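Local coordinates for protein 30-kDa cleavage and polyadenylation specificity factor 30 (PDB 5ZUU) that helps form the 3' ends of pre-mRNA as part of the CPSF complex, and binds m6A-modified RNA through the YTH domain modelled here, at residues W39-R43 against S44-K48; C111-F115 against H116-N120; E127-P130 against V131-R135; A149-L152 against Y153-P156. One frame throughout, in Å; residues are numbered along the deposited sequence.

How the contacts relate
Following the chain from the N terminus, contact 1 comes first, carrying it from strand 38-39 into helix 46-55 beside the modified RNA. Contact 2 turns the end of strand 103-114 into the loop before strand 122-123. Contact 3 rounds the bend after strand 129-130, where the RNA backbone passes, and contact 4 ends helix 142-154. Each closes a short local turn before the next opens; none nests or crosses. Contact 2 touches both later ones: Phe-115 and Thr-118 pack on Lys-132 and Val-131 of contact 3, while Lys-117 forms a salt bridge to Glu-155 of contact 4. Contact 1 touches none of the others, though its nearest atoms come within about 7 Å of contact 3.

Contact 1 (W39-R43 against S44-K48)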
loop_
_atom_site.group_PDB
_atom_site.type_symbol
_atom_site.label_atom_id
_atom_site.label_comp_id
_atom_site.label_asym_id
_atom_site.label_seq_id
_atom_site.Cartn_x
_atom_site.Cartn_y
_atom_site.Cartn_z
ATOM N N TRP A 39 1.119 7.664 5.001
ATOM C CA TRP A 39 1.166 8.031 3.612
ATOM C C TRP A 39 0.403 9.326 3.401
ATOM O O TRP A 39 -0.396 9.734 4.236
ATOM C CB TRP A 39 0.545 6.915 2.735
ATOM C CG TRP A 39 0.800 7.060 1.200
ATOM C CD1 TRP A 39 -0.129 7.172 0.234
ATOM C CD2 TRP A 39 2.059 7.167 0.534
ATOM N NE1 TRP A 39 0.440 7.328 -0.981
ATOM C CE2 TRP A 39 1.790 7.293 -0.843
ATOM C CE3 TRP A 39 3.380 7.105 0.957
ATOM C CZ2 TRP A 39 2.815 7.363 -1.812
ATOM C CZ3 TRP A 39 4.369 7.199 0.038
ATOM C CH2 TRP A 39 4.098 7.371 -1.345
ATOM N N ALA A 40 0.644 9.953 2.251
ATOM C CA ALA A 40 -0.184 11.029 1.767
ATOM C C ALA A 40 -0.348 10.841 0.262
ATOM O O ALA A 40 0.624 10.528 -0.412
ATOM C CB ALA A 40 0.454 12.416 2.077
ATOM N N THR A 41 -1.551 11.101 -0.273
ATOM C CA THR A 41 -1.747 10.992 -1.727
ATOM C C THR A 41 -2.000 12.354 -2.347
ATOM O O THR A 41 -1.989 13.383 -1.666
ATOM C CB THR A 41 -2.837 9.930 -2.082
ATOM O OG1 THR A 41 -2.816 9.691 -3.493
ATOM C CG2 THR A 41 -4.253 10.337 -1.650
ATOM N N GLN A 42 -2.197 12.377 -3.661
ATOM C CA GLN A 42 -2.556 13.600 -4.364
ATOM C C GLN A 42 -3.894 14.058 -3.854
ATOM O O GLN A 42 -4.738 13.225 -3.534
ATOM C CB GLN A 42 -2.716 13.347 -5.848
ATOM C CG GLN A 42 -1.428 12.939 -6.495
ATOM C CD GLN A 42 -1.615 12.554 -7.926
ATOM O OE1 GLN A 42 -1.754 13.439 -8.726
ATOM N NE2 GLN A 42 -1.647 11.231 -8.266
ATOM N N ARG A 43 -4.099 15.383 -3.778
ATOM C CA ARG A 43 -5.375 15.965 -3.258
ATOM C C ARG A 43 -6.627 15.477 -3.952
ATOM O O ARG A 43 -7.603 15.115 -3.323
ATOM C CB ARG A 43 -5.300 17.472 -3.262
ATOM C CG ARG A 43 -4.192 17.952 -2.301
ATOM C CD ARG A 43 -4.229 19.425 -1.959
ATOM N NE ARG A 43 -5.522 19.697 -1.310
ATOM C CZ ARG A 43 -6.040 20.912 -1.074
ATOM N NH1 ARG A 43 -5.378 22.016 -1.413
ATOM N NH2 ARG A 43 -7.235 21.025 -0.488
ATOM N N SER A 44 -6.553 15.370 -5.254
ATOM C CA SER A 44 -7.647 14.822 -6.033
ATOM C C SER A 44 -8.026 13.394 -5.740
ATOM O O SER A 44 -9.068 12.934 -6.235
ATOM C CB SER A 44 -7.274 14.867 -7.521
ATOM O OG SER A 44 -6.097 14.095 -7.750
ATOM N N ASN A 45 -7.198 12.641 -5.014
ATOM C CA ASN A 45 -7.502 11.252 -4.718
ATOM C C ASN A 45 -8.097 11.032 -3.330
ATOM O O ASN A 45 -8.466 9.865 -3.012
ATOM C CB ASN A 45 -6.227 10.375 -4.862
ATOM C CG ASN A 45 -5.789 10.194 -6.294
ATOM O OD1 ASN A 45 -6.606 10.109 -7.232
ATOM N ND2 ASN A 45 -4.498 10.128 -6.483
ATOM N N GLU A 46 -8.178 12.089 -2.498
ATOM C CA GLU A 46 -8.469 11.877 -1.091
ATOM C C GLU A 46 -9.926 11.418 -0.816
ATOM O O GLU A 46 -10.191 10.557 0.055
ATOM C CB GLU A 46 -8.086 13.098 -0.281
ATOM C CG GLU A 46 -6.614 13.381 -0.383
ATOM C CD GLU A 46 -6.117 14.575 0.402
ATOM O OE1 GLU A 46 -6.566 15.672 0.090
ATOM O OE2 GLU A 46 -5.246 14.406 1.302
ATOM N N ALA A 47 -10.881 11.967 -1.588
ATOM C CA ALA A 47 -12.264 11.657 -1.403
ATOM C C ALA A 47 -12.540 10.200 -1.785
ATOM O O ALA A 47 -13.397 9.504 -1.165
ATOM C CB ALA A 47 -13.107 12.564 -2.274
ATOM N N LYS A 48 -11.856 9.739 -2.800
ATOM C CA LYS A 48 -12.040 8.366 -3.150
ATOM C C LYS A 48 -11.441 7.355 -2.198
ATOM O O LYS A 48 -12.098 6.355 -1.936
ATOM C CB LYS A 48 -11.723 8.082 -4.584
ATOM C CG LYS A 48 -10.365 7.699 -5.052
ATOM C CD LYS A 48 -10.639 6.990 -6.379
ATOM C CE LYS A 48 -9.592 7.295 -7.359
ATOM N NZ LYS A 48 -9.819 6.387 -8.510
HETATM O O HOH W 1 -3.483 12.504 1.522
HETATM O O HOH W 2 -8.758 16.807 -1.203
HETATM O O HOH W 3 -6.367 17.917 1.473
#
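Arg-43 and Glu-46 meet where the chain bends into helix 46-55. Glu-46 N donates to Arg-43 O at 3.2 Å, almost straight (172°) but from above the carbonyl plane. With CG anti to its own carbonyl carbon (chi1 -61°), the extended Glu-46 side chain turns back over Arg-43, bringing OE1 to 3.6 Å from Arg-43 CA. The opposite charges probably attract, but stay beyond salt-bridge distance: Arg-43 NE is 4.4 Å from Glu-46 OE1, which lies at the edge of the guanidinium. Two waters fill in, one donating to both Arg-43 O and OE1, the other donating to OE1 and weakly accepting from NE. OE2 accepts from Arg-101 N.

This turn follows strand 38-39 of the YTH domain, whose Trp-39 packs on the modified nucleotide and meets Trp-90 edge-to-face, consistent with the family's aromatic cage for m6A.

On the other flank, Asn-45 N donates to Gln-42 O at 2.9 Å, and ND2 makes a weak 3.5 Å bond to Thr-41 OG1, the two side chains crossing nearly at right angles. The Asn-45 and Gln-42 side chains lie side by side, pointing the same way, their amide planes turned 86° apart; Gln-42 NE2 bonds to Asp-136.

Contact 2 (C111-F115 against H116-N120); sequences CELSF and HKTRN
Phe-115 O is gripped twice by Thr-118, whose OG1 and N each donate to it at 3.0 Å. Both arrive from the same face of the carbonyl plane, the hydroxyl tilted only modestly from that plane and the N-H standing well above it. The hydroxyl gets there because OG1 sits between backbone N and carbonyl carbon (chi1 75°), which also sends CG2 the other way, to 3.9 Å from Leu-113 CD2. Were Thr-118 exchanged for a valine, Phe-115 O would probably lose its hydroxyl donor and keep just the backbone N-H.

One residue back, Ser-114 holds the start of the turn. Its OG accepts from His-116 N at 3.1 Å, and its carbonyl takes a weak bond from Lys-117 N. A water gathers the flank next to the strand, donating to Glu-112 O and accepting from both Ser-114 N and Lys-117 NZ; NZ also forms a salt bridge to Glu-155 OE1, beyond the end of helix 142-154.

Beyond the turn, Arg-119 folds back on His-116: NH1 lies 3.3 Å above the imidazole plane, over its centre, while donating to His-116 O at 2.9 Å in a nearly straight bond (169°). Arg-119 N reaches the same oxygen from the opposite face of its carbonyl plane.

The bend, which includes a short 3-10 segment at His-116 and Lys-117, takes the chain off the end of strand 103-114. Phe-115 meets Phe-71 of strand 70-77 edge-to-face, and Leu-113 and Thr-118 lie against helix 142-154, on Leu-151, Leu-152 and Leu-148.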
loop_
_atom_site.group_PDB
_atom_site.type_symbol
_atom_site.label_atom_id
_atom_site.label_comp_id
_atom_site.label_asym_id
_atom_site.label_seq_id
_atom_site.Cartn_x
_atom_site.Cartn_y
_atom_site.Cartn_z
ATOM N N CYS A 111 7.833 -6.628 -0.219
ATOM C CA CYS A 111 8.465 -7.617 -1.100
ATOM C C CYS A 111 8.775 -6.950 -2.446
ATOM O O CYS A 111 8.610 -5.771 -2.521
ATOM C CB CYS A 111 7.492 -8.771 -1.285
ATOM S SG CYS A 111 5.972 -8.326 -2.220
ATOM N N GLU A 112 9.310 -7.642 -3.453
ATOM C CA GLU A 112 9.469 -7.083 -4.782
ATOM C C GLU A 112 8.781 -8.002 -5.761
ATOM O O GLU A 112 9.292 -9.090 -6.068
ATOM C CB GLU A 112 10.935 -6.912 -5.209
ATOM C CG GLU A 112 11.727 -5.815 -4.488
ATOM C CD GLU A 112 11.319 -4.360 -4.885
ATOM O OE1 GLU A 112 10.753 -4.107 -5.986
ATOM O OE2 GLU A 112 11.616 -3.448 -4.086
ATOM N N LEU A 113 7.610 -7.603 -6.228
ATOM C CA LEU A 113 6.837 -8.444 -7.105
ATOM C C LEU A 113 6.949 -7.876 -8.521
ATOM O O LEU A 113 6.443 -6.794 -8.849
ATOM C CB LEU A 113 5.396 -8.483 -6.664
ATOM C CG LEU A 113 4.439 -9.243 -7.598
ATOM C CD1 LEU A 113 4.734 -10.732 -7.558
ATOM C CD2 LEU A 113 2.996 -9.001 -7.161
ATOM N N SER A 114 7.676 -8.577 -9.350
ATOM C CA SER A 114 7.859 -8.184 -10.742
ATOM C C SER A 114 6.551 -8.165 -11.523
ATOM O O SER A 114 5.699 -9.033 -11.343
ATOM C CB SER A 114 8.800 -9.213 -11.408
ATOM O OG SER A 114 8.778 -9.029 -12.791
ATOM N N PHE A 115 6.414 -7.182 -12.399
ATOM C CA PHE A 115 5.263 -7.036 -13.298
ATOM C C PHE A 115 5.139 -8.241 -14.262
ATOM O O PHE A 115 4.037 -8.583 -14.700
ATOM C CB PHE A 115 5.341 -5.730 -14.152
ATOM C CG PHE A 115 5.155 -4.415 -13.388
ATOM C CD1 PHE A 115 4.583 -4.342 -12.141
ATOM C CD2 PHE A 115 5.533 -3.188 -13.994
ATOM C CE1 PHE A 115 4.442 -3.129 -11.475
ATOM C CE2 PHE A 115 5.371 -1.980 -13.314
ATOM C CZ PHE A 115 4.807 -1.959 -12.071
ATOM N N HIS A 116 6.270 -8.834 -14.621
ATOM C CA HIS A 116 6.306 -10.054 -15.463
ATOM C C HIS A 116 5.399 -11.087 -14.839
ATOM O O HIS A 116 4.553 -11.732 -15.527
ATOM C CB HIS A 116 7.746 -10.585 -15.581
ATOM C CG HIS A 116 7.903 -11.632 -16.644
ATOM N ND1 HIS A 116 7.480 -11.429 -17.953
ATOM C CD2 HIS A 116 8.332 -12.917 -16.573
ATOM C CE1 HIS A 116 7.683 -12.546 -18.643
ATOM N NE2 HIS A 116 8.224 -13.446 -17.836
ATOM N N LYS A 117 5.504 -11.192 -13.519
ATOM C CA LYS A 117 4.706 -12.164 -12.784
ATOM C C LYS A 117 3.234 -11.854 -12.647
ATOM O O LYS A 117 2.499 -12.741 -12.320
ATOM C CB LYS A 117 5.285 -12.423 -11.404
ATOM C CG LYS A 117 6.593 -13.148 -11.493
ATOM C CD LYS A 117 7.157 -13.224 -10.093
ATOM C CE LYS A 117 8.573 -13.762 -10.054
ATOM N NZ LYS A 117 9.069 -13.402 -8.684
ATOM N N THR A 118 2.817 -10.630 -12.925
ATOM C CA THR A 118 1.433 -10.220 -12.939
ATOM C C THR A 118 0.863 -10.054 -14.309
ATOM O O THR A 118 -0.220 -9.516 -14.448
ATOM C CB THR A 118 1.233 -8.865 -12.213
ATOM O OG1 THR A 118 1.711 -7.795 -13.023
ATOM C CG2 THR A 118 1.958 -8.832 -10.944
ATOM N N ARG A 119 1.540 -10.556 -15.322
ATOM C CA ARG A 119 1.223 -10.191 -16.711
ATOM C C ARG A 119 -0.056 -10.861 -17.226
ATOM O O ARG A 119 -0.590 -10.432 -18.228
ATOM C CB ARG A 119 2.403 -10.486 -17.652
ATOM C CG ARG A 119 2.724 -11.981 -17.917
ATOM C CD ARG A 119 4.030 -12.089 -18.758
ATOM N NE ARG A 119 4.367 -13.451 -19.133
ATOM C CZ ARG A 119 4.864 -14.374 -18.303
ATOM N NH1 ARG A 119 5.072 -14.160 -16.986
ATOM N NH2 ARG A 119 5.145 -15.561 -18.777
ATOM N N ASN A 120 -0.558 -11.894 -16.554
ATOM C CA ASN A 120 -1.835 -12.491 -16.964
ATOM C C ASN A 120 -3.023 -11.940 -16.182
ATOM O O ASN A 120 -4.137 -12.469 -16.269
ATOM C CB ASN A 120 -1.735 -14.012 -16.954
ATOM C CG ASN A 120 -1.578 -14.571 -15.568
ATOM O OD1 ASN A 120 -1.136 -13.826 -14.691
ATOM N ND2 ASN A 120 -1.925 -15.854 -15.363
HETATM O O HOH W 4 9.577 -10.436 -8.388
#

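Contact 3 (E127-P130 against V131-R135). With nucleotides of chain F.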
loop_
_atom_site.group_PDB
_atom_site.type_symbol
_atom_site.label_atom_id
_atom_site.label_comp_id
_atom_site.label_asym_id
_atom_site.label_seq_id
_atom_site.Cartn_x
_atom_site.Cartn_y
_atom_site.Cartn_z
ATOM N N GLU A 127 -10.509 -0.700 -17.998
ATOM C CA GLU A 127 -10.593 -1.141 -19.417
ATOM C C GLU A 127 -9.934 -2.480 -19.701
ATOM O O GLU A 127 -9.416 -2.730 -20.804
ATOM C CB GLU A 127 -9.953 -0.104 -20.329
ATOM C CG GLU A 127 -10.646 1.220 -20.284
ATOM C CD GLU A 127 -9.864 2.277 -21.021
ATOM O OE1 GLU A 127 -8.691 2.057 -21.371
ATOM O OE2 GLU A 127 -10.446 3.350 -21.247
ATOM N N ASN A 128 -9.930 -3.350 -18.685
ATOM C CA ASN A 128 -9.338 -4.650 -18.851
ATOM C C ASN A 128 -7.845 -4.576 -19.257
ATOM O O ASN A 128 -7.323 -5.497 -19.870
ATOM C CB ASN A 128 -10.136 -5.484 -19.898
ATOM C CG ASN A 128 -11.594 -5.625 -19.579
ATOM O OD1 ASN A 128 -11.972 -5.987 -18.474
ATOM N ND2 ASN A 128 -12.437 -5.443 -20.591
ATOM N N LEU A 129 -7.175 -3.495 -18.916
ATOM C CA LEU A 129 -5.758 -3.367 -19.105
ATOM C C LEU A 129 -4.973 -4.179 -18.012
ATOM O O LEU A 129 -5.482 -4.384 -16.903
ATOM C CB LEU A 129 -5.376 -1.893 -19.017
ATOM C CG LEU A 129 -5.863 -1.020 -20.192
ATOM C CD1 LEU A 129 -5.883 0.460 -19.790
ATOM C CD2 LEU A 129 -5.016 -1.256 -21.419
ATOM N N PRO A 130 -3.731 -4.608 -18.313
ATOM C CA PRO A 130 -2.961 -5.367 -17.336
ATOM C C PRO A 130 -2.758 -4.546 -16.090
ATOM O O PRO A 130 -2.629 -3.346 -16.176
ATOM C CB PRO A 130 -1.618 -5.650 -18.025
ATOM C CG PRO A 130 -1.688 -5.034 -19.345
ATOM C CD PRO A 130 -3.098 -4.611 -19.646
ATOM N N VAL A 131 -2.808 -5.169 -14.925
ATOM C CA VAL A 131 -2.752 -4.397 -13.678
ATOM C C VAL A 131 -1.517 -3.526 -13.483
ATOM O O VAL A 131 -1.572 -2.589 -12.698
ATOM C CB VAL A 131 -2.910 -5.285 -12.454
ATOM C CG1 VAL A 131 -4.257 -5.989 -12.503
ATOM C CG2 VAL A 131 -1.774 -6.316 -12.344
ATOM N N LYS A 132 -0.392 -3.840 -14.161
ATOM C CA LYS A 132 0.791 -2.965 -14.128
ATOM C C LYS A 132 0.517 -1.538 -14.629
ATOM O O LYS A 132 1.163 -0.613 -14.170
ATOM C CB LYS A 132 2.005 -3.547 -14.847
ATOM C CG LYS A 132 1.890 -3.703 -16.350
ATOM C CD LYS A 132 3.256 -3.711 -16.971
ATOM C CE LYS A 132 3.163 -3.979 -18.473
ATOM N NZ LYS A 132 4.556 -4.088 -18.962
ATOM N N ILE A 133 -0.440 -1.411 -15.560
ATOM C CA ILE A 133 -0.926 -0.113 -16.086
ATOM C C ILE A 133 -2.013 0.414 -15.158
ATOM O O ILE A 133 -3.207 0.181 -15.358
ATOM C CB ILE A 133 -1.464 -0.252 -17.540
ATOM C CG1 ILE A 133 -0.438 -1.027 -18.358
ATOM C CG2 ILE A 133 -1.768 1.123 -18.143
ATOM C CD1 ILE A 133 -0.610 -0.970 -19.859
ATOM N N SER A 134 -1.567 0.991 -14.066
ATOM C CA SER A 134 -2.398 1.496 -12.987
ATOM C C SER A 134 -1.825 2.829 -12.562
ATOM O O SER A 134 -0.652 2.899 -12.202
ATOM C CB SER A 134 -2.413 0.517 -11.806
ATOM O OG SER A 134 -3.177 -0.632 -12.100
ATOM N N ARG A 135 -2.603 3.910 -12.727
ATOM C CA ARG A 135 -2.252 5.223 -12.163
ATOM C C ARG A 135 -2.467 5.204 -10.667
ATOM O O ARG A 135 -3.061 4.285 -10.115
ATOM C CB ARG A 135 -3.034 6.361 -12.859
ATOM C CG ARG A 135 -2.578 6.615 -14.306
ATOM C CD ARG A 135 -2.987 7.991 -14.860
ATOM N NE ARG A 135 -2.292 8.545 -16.079
ATOM C CZ ARG A 135 -2.509 8.091 -17.291
ATOM N NH1 ARG A 135 -1.940 8.603 -18.347
ATOM N NH2 ARG A 135 -3.310 7.057 -17.449
ATOM P P C F 6 1.006 8.309 -11.764
ATOM O OP1 C F 6 1.209 8.771 -13.137
ATOM O OP2 C F 6 -0.365 8.314 -11.192
ATOM O "O5'" C F 6 1.519 6.790 -11.645
ATOM C "C5'" C F 6 2.405 6.257 -12.634
ATOM C "C4'" C F 6 1.738 5.127 -13.380
ATOM O "O4'" C F 6 0.631 5.642 -14.156
ATOM C "C3'" C F 6 2.609 4.379 -14.381
ATOM O "O3'" C F 6 3.369 3.389 -13.700
ATOM C "C2'" C F 6 1.566 3.803 -15.311
ATOM O "O2'" C F 6 0.943 2.641 -14.793
ATOM C "C1'" C F 6 0.586 4.970 -15.404
ATOM N N1 C F 6 0.874 5.955 -16.469
ATOM C C2 C F 6 0.655 5.576 -17.798
ATOM O O2 C F 6 0.289 4.419 -18.038
ATOM N N3 C F 6 0.840 6.481 -18.784
ATOM C C4 C F 6 1.206 7.729 -18.481
ATOM N N4 C F 6 1.390 8.579 -19.487
ATOM C C5 C F 6 1.428 8.151 -17.133
ATOM C C6 C F 6 1.246 7.239 -16.168
ATOM P P U F 7 4.822 2.996 -14.164
ATOM O OP1 U F 7 5.348 2.080 -13.166
ATOM O OP2 U F 7 5.589 4.149 -14.512
ATOM O "O5'" U F 7 4.602 2.185 -15.515
ATOM C "C5'" U F 7 3.949 0.921 -15.457
ATOM C "C4'" U F 7 3.634 0.455 -16.844
ATOM O "O4'" U F 7 2.762 1.405 -17.504
ATOM C "C3'" U F 7 4.845 0.346 -17.744
ATOM O "O3'" U F 7 5.371 -0.956 -17.568
ATOM C "C2'" U F 7 4.245 0.507 -19.119
ATOM O "O2'" U F 7 3.548 -0.646 -19.534
ATOM C "C1'" U F 7 3.199 1.574 -18.849
ATOM N N1 U F 7 3.626 2.963 -19.029
ATOM C C2 U F 7 3.626 3.487 -20.313
ATOM O O2 U F 7 3.423 2.810 -21.316
ATOM N N3 U F 7 3.918 4.824 -20.383
ATOM C C4 U F 7 4.155 5.685 -19.332
ATOM O O4 U F 7 4.358 6.876 -19.561
ATOM C C5 U F 7 4.149 5.066 -18.041
ATOM C C6 U F 7 3.874 3.763 -17.937
HETATM O O HOH W 5 -4.999 -1.951 -15.604
#
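Pro-130 and Ile-133 face each other across a type I beta turn, closed by Ile-133 N donating to Pro-130 O at 3.0 Å. Ile-133 sends its branches to different partners. Its CG1 stands anti to the carbonyl carbon (chi1 -48°) and carries CD1 to 4.2 Å from Pro-130 CG, while CG2 points toward Leu-129 CD1, a looser contact. Ser-134 OG in turn donates to Val-131 O at 2.6 Å, tying the next residue back to the turn. Ile-133 itself is the centre of an inverse gamma turn, with a weak bond from Ser-134 N to Lys-132 O.

The beta turn and the inverse gamma turn together present their backbone to the RNA. Ser-134 N donates weakly to O2' of C6 of chain F at 3.1 Å, and the carbonyls of Lys-132 and Ser-134 lie close to the same hydroxyl. Arg-135 lays one face of its guanidinium over the C6 base, with NH1 3.3 Å from C4 of that cytosine. Lys-132 runs extended alongside the next ribose, its CD and its NZ each 3.5 Å from O3' of U7 of chain F. Cut back to an alanine, this position is likely to lose the methylene packing on O3' and O2' and the ammonium close to them.

The segment before the turn is the short strand 129-130, paired antiparallel with 122-123. After it the chain runs toward strand 138-140 at one edge of the main sheet, while Val-131 packs on Thr-118 and Lys-132 on Phe-115, in the loop that follows strand 103-114.

Contact 4 (A149-L152 against Y153-P156)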
loop_
_atom_site.group_PDB
_atom_site.type_symbol
_atom_site.label_atom_id
_atom_site.label_comp_id
_atom_site.label_asym_id
_atom_site.label_seq_id
_atom_site.Cartn_x
_atom_site.Cartn_y
_atom_site.Cartn_z
ATOM N N ALA A 149 -2.869 -9.150 -4.661
ATOM C CA ALA A 149 -2.308 -9.241 -3.300
ATOM C C ALA A 149 -1.792 -10.674 -3.018
ATOM O O ALA A 149 -0.723 -10.873 -2.467
ATOM C CB ALA A 149 -3.353 -8.884 -2.255
ATOM N N SER A 150 -2.532 -11.692 -3.431
ATOM C CA SER A 150 -2.043 -13.042 -3.192
ATOM C C SER A 150 -0.638 -13.284 -3.819
ATOM O O SER A 150 0.169 -13.985 -3.218
ATOM C CB SER A 150 -3.090 -14.087 -3.588
ATOM O OG SER A 150 -2.866 -14.386 -4.925
ATOM N N LEU A 151 -0.324 -12.660 -4.964
ATOM C CA LEU A 151 1.002 -12.796 -5.566
ATOM C C LEU A 151 2.105 -12.161 -4.697
ATOM O O LEU A 151 3.271 -12.628 -4.681
ATOM C CB LEU A 151 1.076 -12.170 -6.969
ATOM C CG LEU A 151 0.180 -12.845 -7.996
ATOM C CD1 LEU A 151 0.110 -12.056 -9.298
ATOM C CD2 LEU A 151 0.604 -14.290 -8.276
ATOM N N LEU A 152 1.750 -11.053 -4.054
ATOM C CA LEU A 152 2.658 -10.396 -3.148
ATOM C C LEU A 152 3.085 -11.371 -2.019
ATOM O O LEU A 152 4.262 -11.432 -1.673
ATOM C CB LEU A 152 2.015 -9.174 -2.504
ATOM C CG LEU A 152 1.642 -7.942 -3.349
ATOM C CD1 LEU A 152 0.825 -6.986 -2.455
ATOM C CD2 LEU A 152 2.916 -7.292 -3.868
ATOM N N TYR A 153 2.123 -12.064 -1.430
ATOM C CA TYR A 153 2.391 -13.047 -0.363
ATOM C C TYR A 153 3.198 -14.304 -0.835
ATOM O O TYR A 153 3.709 -15.031 0.012
ATOM C CB TYR A 153 1.102 -13.451 0.292
ATOM C CG TYR A 153 0.667 -12.383 1.243
ATOM C CD1 TYR A 153 1.136 -12.352 2.568
ATOM C CD2 TYR A 153 -0.171 -11.353 0.817
ATOM C CE1 TYR A 153 0.744 -11.338 3.426
ATOM C CE2 TYR A 153 -0.563 -10.353 1.657
ATOM C CZ TYR A 153 -0.094 -10.319 2.962
ATOM O OH TYR A 153 -0.575 -9.332 3.798
ATOM N N LEU A 154 3.331 -14.552 -2.147
ATOM C CA LEU A 154 4.246 -15.554 -2.627
ATOM C C LEU A 154 5.682 -15.096 -2.620
ATOM O O LEU A 154 6.570 -15.946 -2.628
ATOM C CB LEU A 154 3.867 -16.039 -4.033
ATOM C CG LEU A 154 2.472 -16.564 -4.154
ATOM C CD1 LEU A 154 2.224 -16.864 -5.618
ATOM C CD2 LEU A 154 2.205 -17.777 -3.312
ATOM N N GLU A 155 5.954 -13.791 -2.597
ATOM C CA GLU A 155 7.321 -13.318 -2.633
ATOM C C GLU A 155 7.937 -13.283 -1.277
ATOM O O GLU A 155 7.254 -13.055 -0.294
ATOM C CB GLU A 155 7.462 -11.917 -3.275
ATOM C CG GLU A 155 7.025 -11.886 -4.713
ATOM C CD GLU A 155 7.794 -12.884 -5.572
ATOM O OE1 GLU A 155 7.173 -13.536 -6.473
ATOM O OE2 GLU A 155 9.032 -12.976 -5.407
ATOM N N PRO A 156 9.245 -13.563 -1.198
ATOM C CA PRO A 156 9.977 -13.428 0.108
ATOM C C PRO A 156 9.927 -11.975 0.597
ATOM O O PRO A 156 9.920 -11.021 -0.236
ATOM C CB PRO A 156 11.414 -13.781 -0.237
ATOM C CG PRO A 156 11.299 -14.578 -1.516
ATOM C CD PRO A 156 10.109 -14.077 -2.275
HETATM O O HOH W 6 4.575 -13.860 -6.886
#
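The C-terminal end of helix 142-154 lies here, where a four-residue bond runs from Tyr-153 N to Ala-149 O, 3.3 Å long and nearly along the C=O axis. After that the pattern loosens. Leu-154 N divides weakly between Ser-150 O and Leu-151 O, and Glu-155 N drops to Leu-152 O at 3.0 Å, a bond spanning three residues instead of four.

Tyr-153 lays its ring edge against the helix, CD2 at 3.4 Å from Ala-149 O, which sits near the ring plane; its hydroxyl reaches on to His-10 O. Leu-151 CD2 and Leu-154 CD1 touch at 4.0 Å, the two side chains crossing at a slant. Glu-155, bent at chi2 (-57°), curls its carboxylate back toward Leu-151 O, and a water donates both to Glu-155 OE1 and, at 2.8 Å, to Leu-151 O. OE1 also forms a salt bridge to Lys-117 NZ.

Leu-152 packs on the sheet, on Cys-111 of strand 103-114 and Phe-71 and Cys-74 of strand 70-77; Tyr-153 reaches Leu-108 and Cys-74 as well. Beyond Leu-154 the backbone of Glu-155 is extended (psi 146°). Such a change from four-residue to three-residue bonding, as in a last 3-10-like turn, is a common way for an alpha helix to end, here on a helix packed against the mixed sheet of the YTH fold.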